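Local coordinates for protein DyP2 (Amycolatopsis sp. ATCC 39116, PDB 4G2C) that probably uses peroxide at its haem to oxidise dyes and lignin-related compounds, as a multifunctional DyP-type peroxidase that also binds manganese, at residues A[202-205]-A[211-214]; A[273-278]-A[378-383]; A[219-224]-A[309-314]. One frame throughout, in Å; residues are numbered along the deposited sequence.

Contact 1: A[202-205]-A[211-214]; sequences LGLA and GIEH. With HEM (protoporphyrin IX containing Fe), chain C.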
loop_
_atom_site.group_PDB
_atom_site.type_symbol
_atom_site.label_atom_id
_atom_site.label_comp_id
_atom_site.label_asym_id
_atom_site.label_seq_id
_atom_site.Cartn_x
_atom_site.Cartn_y
_atom_site.Cartn_z
ATOM N N LEU A 202 -12.982 -5.629 -0.107
ATOM C CA LEU A 202 -13.229 -7.062 -0.184
ATOM C C LEU A 202 -11.965 -7.700 -0.731
ATOM O O LEU A 202 -11.567 -7.425 -1.872
ATOM C CB LEU A 202 -14.416 -7.356 -1.104
ATOM C CG LEU A 202 -14.711 -8.836 -1.354
ATOM C CD1 LEU A 202 -15.306 -9.494 -0.105
ATOM C CD2 LEU A 202 -15.609 -9.031 -2.586
ATOM N N GLY A 203 -11.310 -8.507 0.100
ATOM C CA GLY A 203 -10.064 -9.141 -0.296
ATOM C C GLY A 203 -10.240 -10.190 -1.378
ATOM O O GLY A 203 -11.226 -10.921 -1.381
ATOM N N LEU A 204 -9.285 -10.264 -2.302
ATOM C CA LEU A 204 -9.293 -11.289 -3.345
ATOM C C LEU A 204 -8.118 -12.243 -3.184
ATOM O O LEU A 204 -7.011 -11.831 -2.837
ATOM C CB LEU A 204 -9.165 -10.658 -4.729
ATOM C CG LEU A 204 -10.091 -9.545 -5.209
ATOM C CD1 LEU A 204 -9.575 -9.029 -6.561
ATOM C CD2 LEU A 204 -11.515 -10.057 -5.322
ATOM N N ALA A 205 -8.345 -13.511 -3.470
ATOM C CA ALA A 205 -7.275 -14.499 -3.409
ATOM C C ALA A 205 -7.277 -15.390 -4.648
ATOM O O ALA A 205 -8.321 -15.589 -5.276
ATOM C CB ALA A 205 -7.406 -15.356 -2.138
ATOM N N GLY A 211 -3.175 -13.348 -1.854
ATOM C CA GLY A 211 -3.991 -12.184 -2.170
ATOM C C GLY A 211 -3.633 -11.554 -3.505
ATOM O O GLY A 211 -2.461 -11.461 -3.853
ATOM N N ILE A 212 -4.633 -11.107 -4.254
ATOM C CA ILE A 212 -4.378 -10.488 -5.562
ATOM C C ILE A 212 -5.132 -9.183 -5.746
ATOM O O ILE A 212 -6.083 -8.904 -5.016
ATOM C CB ILE A 212 -4.815 -11.397 -6.703
ATOM C CG1 ILE A 212 -6.331 -11.648 -6.612
ATOM C CG2 ILE A 212 -4.005 -12.687 -6.684
ATOM C CD1 ILE A 212 -6.898 -12.476 -7.777
ATOM N N GLU A 213 -4.710 -8.382 -6.723
ATOM C CA GLU A 213 -5.498 -7.203 -7.100
ATOM C C GLU A 213 -6.281 -7.490 -8.387
ATOM O O GLU A 213 -6.162 -8.576 -8.955
ATOM C CB GLU A 213 -4.632 -5.952 -7.221
ATOM C CG GLU A 213 -3.436 -6.128 -8.127
ATOM C CD GLU A 213 -3.838 -6.369 -9.568
ATOM O OE1 GLU A 213 -3.393 -7.388 -10.144
ATOM O OE2 GLU A 213 -4.602 -5.534 -10.125
ATOM N N HIS A 214 -7.079 -6.533 -8.843
ATOM C CA HIS A 214 -8.044 -6.827 -9.912
ATOM C C HIS A 214 -7.460 -7.224 -11.266
ATOM O O HIS A 214 -8.123 -7.906 -12.038
ATOM C CB HIS A 214 -9.112 -5.737 -10.027
ATOM C CG HIS A 214 -10.155 -5.830 -8.950
ATOM N ND1 HIS A 214 -11.101 -6.832 -8.920
ATOM C CD2 HIS A 214 -10.365 -5.080 -7.841
ATOM C CE1 HIS A 214 -11.861 -6.689 -7.847
ATOM N NE2 HIS A 214 -11.432 -5.634 -7.173
HETATM C CHA HEM C . 4.067 -4.115 -5.511
HETATM C CHB HEM C . -0.049 -3.668 -8.058
HETATM C CHC HEM C . -0.543 0.929 -6.567
HETATM C CHD HEM C . 3.919 0.711 -4.704
HETATM C C1A HEM C . 2.990 -4.404 -6.316
HETATM C C2A HEM C . 2.719 -5.691 -6.922
HETATM C C3A HEM C . 1.582 -5.561 -7.617
HETATM C C4A HEM C . 1.097 -4.199 -7.474
HETATM C CMA HEM C . 0.887 -6.660 -8.438
HETATM C CAA HEM C . 3.606 -6.958 -6.764
HETATM C CBA HEM C . 3.226 -7.686 -5.471
HETATM C CGA HEM C . 3.960 -7.133 -4.271
HETATM O O1A HEM C . 5.203 -7.058 -4.281
HETATM O O2A HEM C . 3.307 -6.756 -3.276
HETATM C C1B HEM C . -0.559 -2.387 -7.900
HETATM C C2B HEM C . -1.795 -1.841 -8.460
HETATM C C3B HEM C . -1.914 -0.568 -8.033
HETATM C C4B HEM C . -0.785 -0.271 -7.185
HETATM C CMB HEM C . -2.762 -2.607 -9.397
HETATM C CAB HEM C . -3.035 0.457 -8.312
HETATM C CBB HEM C . -4.246 0.059 -8.713
HETATM C C1C HEM C . 0.659 1.291 -6.001
HETATM C C2C HEM C . 1.048 2.638 -5.615
HETATM C C3C HEM C . 2.280 2.565 -5.084
HETATM C C4C HEM C . 2.702 1.179 -5.125
HETATM C CMC HEM C . 0.171 3.914 -5.758
HETATM C CAC HEM C . 3.149 3.732 -4.557
HETATM C CBC HEM C . 2.924 5.000 -4.938
HETATM C C1D HEM C . 4.342 -0.601 -4.696
HETATM C C2D HEM C . 5.532 -1.060 -4.029
HETATM C C3D HEM C . 5.548 -2.560 -4.276
HETATM C C4D HEM C . 4.399 -2.859 -5.071
HETATM C CMD HEM C . 6.538 -0.210 -3.233
HETATM C CAD HEM C . 6.589 -3.566 -3.827
HETATM C CBD HEM C . 7.759 -3.334 -4.762
HETATM C CGD HEM C . 8.848 -4.220 -4.226
HETATM O O1D HEM C . 9.198 -4.059 -3.027
HETATM O O2D HEM C . 9.312 -5.105 -4.994
HETATM N NA HEM C . 1.987 -3.528 -6.660
HETATM N NB HEM C . 0.016 -1.395 -7.129
HETATM N NC HEM C . 1.695 0.425 -5.688
HETATM N ND HEM C . 3.711 -1.687 -5.292
HETATM FE FE HEM C . 1.884 -1.524 -6.394
HETATM O O HOH W 1 -12.674 -6.319 -4.459
HETATM O O HOH W 2 -7.147 -8.401 -2.577
#

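Contact 2: A[273-278]-A[378-383]; sequences FRKLEQ and QTYGRR. With HEM (protoporphyrin IX containing Fe), chain C.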
loop_
_atom_site.group_PDB
_atom_site.type_symbol
_atom_site.label_atom_id
_atom_site.label_comp_id
_atom_site.label_asym_id
_atom_site.label_seq_id
_atom_site.Cartn_x
_atom_site.Cartn_y
_atom_site.Cartn_z
ATOM N N PHE A 273 -4.617 7.446 2.119
ATOM C CA PHE A 273 -5.757 6.737 1.528
ATOM C C PHE A 273 -6.030 7.290 0.131
ATOM O O PHE A 273 -6.226 8.498 -0.032
ATOM C CB PHE A 273 -7.022 6.859 2.397
ATOM C CG PHE A 273 -8.173 6.031 1.895
ATOM C CD1 PHE A 273 -8.892 6.427 0.778
ATOM C CD2 PHE A 273 -8.516 4.840 2.516
ATOM C CE1 PHE A 273 -9.943 5.651 0.290
ATOM C CE2 PHE A 273 -9.565 4.062 2.039
ATOM C CZ PHE A 273 -10.276 4.472 0.925
ATOM N N ARG A 274 -6.014 6.418 -0.877
ATOM C CA ARG A 274 -6.320 6.808 -2.258
ATOM C C ARG A 274 -7.175 5.726 -2.943
ATOM O O ARG A 274 -6.756 4.568 -3.038
ATOM C CB ARG A 274 -5.034 7.001 -3.071
ATOM C CG ARG A 274 -4.331 8.344 -2.933
ATOM C CD ARG A 274 -2.861 8.262 -3.393
ATOM N NE ARG A 274 -2.706 8.276 -4.852
ATOM C CZ ARG A 274 -2.687 9.396 -5.570
ATOM N NH1 ARG A 274 -2.814 10.559 -4.953
ATOM N NH2 ARG A 274 -2.544 9.366 -6.891
ATOM N N LYS A 275 -8.356 6.105 -3.433
ATOM C CA LYS A 275 -9.237 5.167 -4.136
ATOM C C LYS A 275 -8.824 5.129 -5.592
ATOM O O LYS A 275 -8.888 6.148 -6.292
ATOM C CB LYS A 275 -10.708 5.594 -4.022
ATOM C CG LYS A 275 -11.717 4.538 -4.475
ATOM C CD LYS A 275 -13.135 5.097 -4.475
ATOM C CE LYS A 275 -14.170 4.019 -4.808
ATOM N NZ LYS A 275 -15.584 4.464 -4.611
ATOM N N LEU A 276 -8.374 3.956 -6.038
ATOM C CA LEU A 276 -7.807 3.807 -7.373
ATOM C C LEU A 276 -8.667 2.845 -8.174
ATOM O O LEU A 276 -8.744 1.653 -7.871
ATOM C CB LEU A 276 -6.363 3.285 -7.295
ATOM C CG LEU A 276 -5.432 4.091 -6.384
ATOM C CD1 LEU A 276 -4.061 3.430 -6.241
ATOM C CD2 LEU A 276 -5.275 5.525 -6.884
ATOM N N GLU A 277 -9.316 3.365 -9.200
ATOM C CA GLU A 277 -10.161 2.526 -10.026
ATOM C C GLU A 277 -9.320 1.794 -11.055
ATOM O O GLU A 277 -8.443 2.380 -11.697
ATOM C CB GLU A 277 -11.249 3.353 -10.714
ATOM C CG GLU A 277 -12.358 2.492 -11.320
ATOM C CD GLU A 277 -13.390 3.323 -12.046
ATOM O OE1 GLU A 277 -13.069 3.852 -13.131
ATOM O OE2 GLU A 277 -14.517 3.452 -11.527
ATOM N N GLN A 278 -9.602 0.506 -11.207
ATOM C CA GLN A 278 -8.907 -0.347 -12.163
ATOM C C GLN A 278 -9.798 -0.748 -13.352
ATOM O O GLN A 278 -10.765 -1.489 -13.189
ATOM C CB GLN A 278 -8.441 -1.618 -11.456
ATOM C CG GLN A 278 -7.418 -1.391 -10.341
ATOM C CD GLN A 278 -6.920 -2.707 -9.762
ATOM O OE1 GLN A 278 -7.397 -3.164 -8.719
ATOM N NE2 GLN A 278 -5.970 -3.325 -10.441
ATOM N N GLN A 378 -6.506 -2.519 0.328
ATOM C CA GLN A 378 -7.460 -3.602 0.122
ATOM C C GLN A 378 -8.235 -3.326 -1.152
ATOM O O GLN A 378 -8.547 -2.166 -1.455
ATOM C CB GLN A 378 -8.397 -3.757 1.327
ATOM C CG GLN A 378 -9.336 -4.968 1.278
ATOM C CD GLN A 378 -8.621 -6.279 1.015
ATOM O OE1 GLN A 378 -8.203 -6.550 -0.108
ATOM N NE2 GLN A 378 -8.481 -7.102 2.049
ATOM N N THR A 379 -8.496 -4.381 -1.925
ATOM C CA THR A 379 -9.305 -4.237 -3.140
ATOM C C THR A 379 -10.764 -3.865 -2.845
ATOM O O THR A 379 -11.298 -4.155 -1.772
ATOM C CB THR A 379 -9.298 -5.529 -3.978
ATOM O OG1 THR A 379 -9.485 -6.666 -3.118
ATOM C CG2 THR A 379 -7.977 -5.671 -4.724
ATOM N N TYR A 380 -11.414 -3.235 -3.808
ATOM C CA TYR A 380 -12.845 -3.007 -3.688
ATOM C C TYR A 380 -13.591 -3.386 -4.961
ATOM O O TYR A 380 -13.011 -3.446 -6.049
ATOM C CB TYR A 380 -13.128 -1.551 -3.344
ATOM C CG TYR A 380 -12.916 -0.597 -4.492
ATOM C CD1 TYR A 380 -13.952 -0.309 -5.381
ATOM C CD2 TYR A 380 -11.684 0.030 -4.691
ATOM C CE1 TYR A 380 -13.765 0.582 -6.438
ATOM C CE2 TYR A 380 -11.492 0.923 -5.740
ATOM C CZ TYR A 380 -12.538 1.194 -6.609
ATOM O OH TYR A 380 -12.365 2.076 -7.656
ATOM N N GLY A 381 -14.892 -3.614 -4.812
ATOM C CA GLY A 381 -15.746 -3.934 -5.935
ATOM C C GLY A 381 -16.098 -5.414 -5.993
ATOM O O GLY A 381 -15.387 -6.266 -5.458
ATOM N N ARG A 382 -17.213 -5.726 -6.638
ATOM C CA ARG A 382 -17.558 -7.122 -6.865
ATOM C C ARG A 382 -17.580 -7.376 -8.357
ATOM O O ARG A 382 -17.953 -6.507 -9.139
ATOM C CB ARG A 382 -18.902 -7.479 -6.226
ATOM C CG ARG A 382 -18.896 -7.476 -4.698
ATOM C CD ARG A 382 -20.190 -8.071 -4.150
ATOM N NE ARG A 382 -20.111 -8.399 -2.727
ATOM C CZ ARG A 382 -19.633 -9.547 -2.248
ATOM N NH1 ARG A 382 -19.172 -10.483 -3.079
ATOM N NH2 ARG A 382 -19.606 -9.759 -0.935
ATOM N N ARG A 383 -17.146 -8.559 -8.755
ATOM C CA ARG A 383 -17.195 -8.935 -10.157
ATOM C C ARG A 383 -17.706 -10.361 -10.282
ATOM O O ARG A 383 -17.786 -11.092 -9.290
ATOM C CB ARG A 383 -15.815 -8.815 -10.782
ATOM C CG ARG A 383 -14.764 -9.587 -10.030
ATOM C CD ARG A 383 -13.402 -9.031 -10.357
ATOM N NE ARG A 383 -12.932 -9.420 -11.683
ATOM C CZ ARG A 383 -11.717 -9.123 -12.132
ATOM N NH1 ARG A 383 -10.892 -8.416 -11.355
ATOM N NH2 ARG A 383 -11.333 -9.511 -13.344
HETATM C CHA HEM C . 4.067 -4.115 -5.511
HETATM C CHB HEM C . -0.049 -3.668 -8.058
HETATM C CHC HEM C . -0.543 0.929 -6.567
HETATM C CHD HEM C . 3.919 0.711 -4.704
HETATM C C1A HEM C . 2.990 -4.404 -6.316
HETATM C C2A HEM C . 2.719 -5.691 -6.922
HETATM C C3A HEM C . 1.582 -5.561 -7.617
HETATM C C4A HEM C . 1.097 -4.199 -7.474
HETATM C CMA HEM C . 0.887 -6.660 -8.438
HETATM C CAA HEM C . 3.606 -6.958 -6.764
HETATM C CBA HEM C . 3.226 -7.686 -5.471
HETATM C CGA HEM C . 3.960 -7.133 -4.271
HETATM O O1A HEM C . 5.203 -7.058 -4.281
HETATM O O2A HEM C . 3.307 -6.756 -3.276
HETATM C C1B HEM C . -0.559 -2.387 -7.900
HETATM C C2B HEM C . -1.795 -1.841 -8.460
HETATM C C3B HEM C . -1.914 -0.568 -8.033
HETATM C C4B HEM C . -0.785 -0.271 -7.185
HETATM C CMB HEM C . -2.762 -2.607 -9.397
HETATM C CAB HEM C . -3.035 0.457 -8.312
HETATM C CBB HEM C . -4.246 0.059 -8.713
HETATM C C1C HEM C . 0.659 1.291 -6.001
HETATM C C2C HEM C . 1.048 2.638 -5.615
HETATM C C3C HEM C . 2.280 2.565 -5.084
HETATM C C4C HEM C . 2.702 1.179 -5.125
HETATM C CMC HEM C . 0.171 3.914 -5.758
HETATM C CAC HEM C . 3.149 3.732 -4.557
HETATM C CBC HEM C . 2.924 5.000 -4.938
HETATM C C1D HEM C . 4.342 -0.601 -4.696
HETATM C C2D HEM C . 5.532 -1.060 -4.029
HETATM C C3D HEM C . 5.548 -2.560 -4.276
HETATM C C4D HEM C . 4.399 -2.859 -5.071
HETATM C CMD HEM C . 6.538 -0.210 -3.233
HETATM C CAD HEM C . 6.589 -3.566 -3.827
HETATM C CBD HEM C . 7.759 -3.334 -4.762
HETATM C CGD HEM C . 8.848 -4.220 -4.226
HETATM O O1D HEM C . 9.198 -4.059 -3.027
HETATM O O2D HEM C . 9.312 -5.105 -4.994
HETATM N NA HEM C . 1.987 -3.528 -6.660
HETATM N NB HEM C . 0.016 -1.395 -7.129
HETATM N NC HEM C . 1.695 0.425 -5.688
HETATM N ND HEM C . 3.711 -1.687 -5.292
HETATM FE FE HEM C . 1.884 -1.524 -6.394
HETATM O O HOH W 3 -14.781 2.764 -9.023
#

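Contact 3: A[219-224]-A[309-314]; sequences DGRSQP and VGRFED. With MN (manganese (II) ion), chain D; HEM (protoporphyrin IX containing Fe), chain C.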
loop_
_atom_site.group_PDB
_atom_site.type_symbol
_atom_site.label_atom_id
_atom_site.label_comp_id
_atom_site.label_asym_id
_atom_site.label_seq_id
_atom_site.Cartn_x
_atom_site.Cartn_y
_atom_site.Cartn_z
ATOM N N ASP A 219 -0.614 -9.425 -4.986
ATOM C CA ASP A 219 -0.236 -8.088 -4.578
ATOM C C ASP A 219 0.131 -8.112 -3.102
ATOM O O ASP A 219 -0.310 -8.988 -2.364
ATOM C CB ASP A 219 -1.345 -7.076 -4.919
ATOM C CG ASP A 219 -2.570 -7.222 -4.036
ATOM O OD1 ASP A 219 -2.765 -8.299 -3.435
ATOM O OD2 ASP A 219 -3.347 -6.250 -3.934
ATOM N N GLY A 220 0.969 -7.188 -2.668
ATOM C CA GLY A 220 1.378 -7.178 -1.269
ATOM C C GLY A 220 2.267 -8.325 -0.814
ATOM O O GLY A 220 2.130 -8.805 0.305
ATOM N N ARG A 221 3.193 -8.758 -1.663
ATOM C CA ARG A 221 4.191 -9.753 -1.268
ATOM C C ARG A 221 5.375 -9.084 -0.559
ATOM O O ARG A 221 5.869 -9.562 0.464
ATOM C CB ARG A 221 4.702 -10.515 -2.502
ATOM C CG ARG A 221 5.896 -11.433 -2.219
ATOM C CD ARG A 221 5.524 -12.509 -1.200
ATOM N NE ARG A 221 6.629 -13.415 -0.886
ATOM C CZ ARG A 221 7.522 -13.200 0.071
ATOM N NH1 ARG A 221 7.467 -12.094 0.794
ATOM N NH2 ARG A 221 8.478 -14.089 0.302
ATOM N N SER A 222 5.830 -7.978 -1.127
ATOM C CA SER A 222 7.057 -7.335 -0.683
ATOM C C SER A 222 6.755 -6.204 0.280
ATOM O O SER A 222 6.280 -5.143 -0.128
ATOM C CB SER A 222 7.823 -6.782 -1.888
ATOM O OG SER A 222 9.031 -6.155 -1.484
ATOM N N GLN A 223 7.039 -6.440 1.554
ATOM C CA GLN A 223 6.762 -5.496 2.623
ATOM C C GLN A 223 8.026 -5.229 3.424
ATOM O O GLN A 223 8.804 -6.150 3.674
ATOM C CB GLN A 223 5.703 -6.081 3.571
ATOM C CG GLN A 223 4.304 -6.237 2.969
ATOM C CD GLN A 223 3.553 -4.912 2.885
ATOM O OE1 GLN A 223 4.104 -3.844 3.180
ATOM N NE2 GLN A 223 2.287 -4.977 2.483
ATOM N N PRO A 224 8.223 -3.969 3.853
ATOM C CA PRO A 224 9.233 -3.664 4.880
ATOM C C PRO A 224 8.887 -4.381 6.185
ATOM O O PRO A 224 7.736 -4.335 6.608
ATOM C CB PRO A 224 9.097 -2.149 5.065
ATOM C CG PRO A 224 7.670 -1.843 4.654
ATOM C CD PRO A 224 7.415 -2.789 3.500
ATOM N N VAL A 309 4.202 -5.388 -14.832
ATOM C CA VAL A 309 4.147 -5.469 -13.383
ATOM C C VAL A 309 5.515 -5.803 -12.747
ATOM O O VAL A 309 5.869 -5.247 -11.715
ATOM C CB VAL A 309 3.088 -6.495 -12.969
ATOM C CG1 VAL A 309 3.191 -6.790 -11.480
ATOM C CG2 VAL A 309 1.696 -5.963 -13.350
ATOM N N GLY A 310 6.274 -6.695 -13.384
ATOM C CA GLY A 310 7.560 -7.113 -12.861
ATOM C C GLY A 310 7.452 -8.489 -12.244
ATOM O O GLY A 310 8.439 -9.066 -11.786
ATOM N N ARG A 311 6.221 -8.992 -12.198
ATOM C CA ARG A 311 5.947 -10.369 -11.803
ATOM C C ARG A 311 4.838 -10.917 -12.700
ATOM O O ARG A 311 4.023 -10.162 -13.213
ATOM C CB ARG A 311 5.479 -10.452 -10.355
ATOM C CG ARG A 311 6.454 -10.026 -9.268
ATOM C CD ARG A 311 5.735 -10.050 -7.879
ATOM N NE ARG A 311 6.580 -9.633 -6.755
ATOM C CZ ARG A 311 7.230 -10.465 -5.940
ATOM N NH1 ARG A 311 7.129 -11.791 -6.098
ATOM N NH2 ARG A 311 7.971 -9.972 -4.950
ATOM N N PHE A 312 4.816 -12.228 -12.894
ATOM C CA PHE A 312 3.662 -12.899 -13.485
ATOM C C PHE A 312 2.495 -12.876 -12.495
ATOM O O PHE A 312 2.665 -12.586 -11.309
ATOM C CB PHE A 312 4.016 -14.349 -13.854
ATOM C CG PHE A 312 5.046 -14.448 -14.933
ATOM C CD1 PHE A 312 4.673 -14.434 -16.268
ATOM C CD2 PHE A 312 6.396 -14.502 -14.619
ATOM C CE1 PHE A 312 5.625 -14.509 -17.264
ATOM C CE2 PHE A 312 7.351 -14.568 -15.608
ATOM C CZ PHE A 312 6.966 -14.573 -16.935
ATOM N N GLU A 313 1.305 -13.189 -12.973
ATOM C CA GLU A 313 0.151 -13.201 -12.086
ATOM C C GLU A 313 0.354 -13.973 -10.779
ATOM O O GLU A 313 -0.249 -13.618 -9.748
ATOM C CB GLU A 313 -1.101 -13.648 -12.834
ATOM C CG GLU A 313 -1.669 -12.509 -13.660
ATOM C CD GLU A 313 -2.375 -12.981 -14.911
ATOM O OE1 GLU A 313 -3.384 -13.719 -14.785
ATOM O OE2 GLU A 313 -1.908 -12.610 -16.024
ATOM N N ASP A 314 1.257 -14.954 -10.795
ATOM C CA ASP A 314 1.334 -15.929 -9.699
ATOM C C ASP A 314 2.210 -15.713 -8.438
ATOM O O ASP A 314 2.305 -16.639 -7.657
ATOM C CB ASP A 314 1.557 -17.363 -10.227
ATOM C CG ASP A 314 2.978 -17.607 -10.657
ATOM O OD1 ASP A 314 3.669 -16.611 -10.935
ATOM O OD2 ASP A 314 3.403 -18.788 -10.722
HETATM MN MN MN D . -1.690 -12.084 -18.174
HETATM C CHA HEM C . 4.067 -4.115 -5.511
HETATM C CHB HEM C . -0.049 -3.668 -8.058
HETATM C CHC HEM C . -0.543 0.929 -6.567
HETATM C CHD HEM C . 3.919 0.711 -4.704
HETATM C C1A HEM C . 2.990 -4.404 -6.316
HETATM C C2A HEM C . 2.719 -5.691 -6.922
HETATM C C3A HEM C . 1.582 -5.561 -7.617
HETATM C C4A HEM C . 1.097 -4.199 -7.474
HETATM C CMA HEM C . 0.887 -6.660 -8.438
HETATM C CAA HEM C . 3.606 -6.958 -6.764
HETATM C CBA HEM C . 3.226 -7.686 -5.471
HETATM C CGA HEM C . 3.960 -7.133 -4.271
HETATM O O1A HEM C . 5.203 -7.058 -4.281
HETATM O O2A HEM C . 3.307 -6.756 -3.276
HETATM C C1B HEM C . -0.559 -2.387 -7.900
HETATM C C2B HEM C . -1.795 -1.841 -8.460
HETATM C C3B HEM C . -1.914 -0.568 -8.033
HETATM C C4B HEM C . -0.785 -0.271 -7.185
HETATM C CMB HEM C . -2.762 -2.607 -9.397
HETATM C CAB HEM C . -3.035 0.457 -8.312
HETATM C CBB HEM C . -4.246 0.059 -8.713
HETATM C C1C HEM C . 0.659 1.291 -6.001
HETATM C C2C HEM C . 1.048 2.638 -5.615
HETATM C C3C HEM C . 2.280 2.565 -5.084
HETATM C C4C HEM C . 2.702 1.179 -5.125
HETATM C CMC HEM C . 0.171 3.914 -5.758
HETATM C CAC HEM C . 3.149 3.732 -4.557
HETATM C CBC HEM C . 2.924 5.000 -4.938
HETATM C C1D HEM C . 4.342 -0.601 -4.696
HETATM C C2D HEM C . 5.532 -1.060 -4.029
HETATM C C3D HEM C . 5.548 -2.560 -4.276
HETATM C C4D HEM C . 4.399 -2.859 -5.071
HETATM C CMD HEM C . 6.538 -0.210 -3.233
HETATM C CAD HEM C . 6.589 -3.566 -3.827
HETATM C CBD HEM C . 7.759 -3.334 -4.762
HETATM C CGD HEM C . 8.848 -4.220 -4.226
HETATM O O1D HEM C . 9.198 -4.059 -3.027
HETATM O O2D HEM C . 9.312 -5.105 -4.994
HETATM N NA HEM C . 1.987 -3.528 -6.660
HETATM N NB HEM C . 0.016 -1.395 -7.129
HETATM N NC HEM C . 1.695 0.425 -5.688
HETATM N ND HEM C . 3.711 -1.687 -5.292
HETATM FE FE HEM C . 1.884 -1.524 -6.394
HETATM O O HOH W 4 0.471 -12.084 -17.336
#

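Contact 1: A[202-205]-A[211-214]
The first torsion of L204 (chi1 -53°) sets CG anti to its own carbonyl carbon, and the extended second torsion carries CD1 over the ring of H214. CD1 lies above one face, offset toward the rim, 3.7 Å from the ring centroid. This is a CH-pi contact between side chains that cross at about a right angle. Nearer the backbone, L204 CB packs on I212 CG1 at 3.5 Å. That branch of I212 stands between its backbone N and carbonyl carbon (chi1 62°), which turns it to L204. The segments belong to the beta hairpin of strands 193-205 and 211-212, and the second of these edges an antiparallel sheet. One direct backbone bond joins them, I212 N to L204 O at 2.9 Å. G211 CA gives the same oxygen a CA-H...O contact of 3.1 Å. A water bridges L204 N (2.8 Å) and I212 O. Another water links L202 O to H214 NE2. The CB of E213 points away from segment 202-205, and its OE2 stands 3.5 Å from the haem methyl carbon CMB. This carboxylate oxygen accepts hydrogen bonds from F215 N and Q278 NE2.

Contact 2: A[273-278]-A[378-383]
K275, L276 and E277 meet Y380 across two strands of one antiparallel sheet that are not direct neighbours. Strand 402-409 pairs with both 267-278 and 374-380, so the contact bridges next-but-one strands, whose short stretches 273-278 and 378-380 run at 51° to each other. From segment 378-383 it is Y380 that makes the contact. Its CG sits between the backbone N and the carbonyl carbon (chi1 73°), which sends the ring across to strand 273-278. The extended chain of K275 passes over one face of this ring, with CE 4.1 Å from the centroid in a CH-pi contact. K275 NZ lies farther out, gives at most a weak cation-pi attraction, and is held by salt bridges to E157 and E199. Y380 CE2 comes within 3.6 Å of L276 O. Y380 OH reaches E277 CA at 3.3 Å. In the plane of the ring, at its edge, a water is 2.9 Å from Y380 OH and donates to E277 OE2 at 2.6 Å. E277 OE2 also accepts from D400 N. Replacing Y380 by an alanine is likely to leave the K275 chain without its aromatic partner and the water without the phenol oxygen. On the haem side, L276 CD1 meets the vinyl carbon CAB at 3.8 Å, and Q278 NE2 meets the methyl carbon CMB at 3.4 Å. This sheet flanking the haem is consistent with the ferredoxin-like fold of DyP-type peroxidases.

Contact 3: A[219-224]-A[309-314]
R221 and R311 meet beside a haem propionate, and this is the close part of a small contact. R221 CG lies 3.7 Å from R311 NH2, and R221 CB sits over one face of the R311 guanidinium. The two chains cross at about a right angle, and their guanidinium planes are 28° apart. The extended run of R311 from CG to NE carries NE to 3.8 Å from haem O1A, where its charge probably helps to balance the propionate. Its NH1 is fixed by G331 O and G315 O. R221 bends at chi2 and leads its guanidinium away to V330 O and E234. S222 reaches both propionates: OG, anti to the backbone N (chi1 -180°), donates to haem O1D at 2.6 Å, and N gives O1A a weak bond of 3.3 Å. D219 and G220 belong to the GxxDG motif of DyP-type peroxidases. The rest is loose. Beyond R311 the second segment leaves the first, and partly exposed E313 faces a manganese ion. E313 OE2 binds it at 2.2 Å, with a water at 2.3 Å and E287 as further ligands. The 219-224 loop lies between strand 211-212 and helix 228-237. The 309-314 segment leaves the end of helix 303-309, turns at G310 with positive phi, and continues as loop toward helix 350-354.

How the contacts relate
From the N terminus, contact 1 comes first and closes a short hairpin with five residues between its segments. It is complete before the others open. Contact 3 then opens at 219-224, and contact 2 opens at 273-278. Contact 3 closes at 309-314 and contact 2 at 378-383, so these two long loops cross rather than nest. Contacts 1 and 2 touch, with L202 O probably bonded to T379 OG1, which ties strand 193-205 of one sheet to strand 374-380 of the other. Contacts 1 and 3 are joined by a probable bond from D219 N to G211 O. Contacts 2 and 3 do not touch, their centres about 17 Å apart. All three reach the haem.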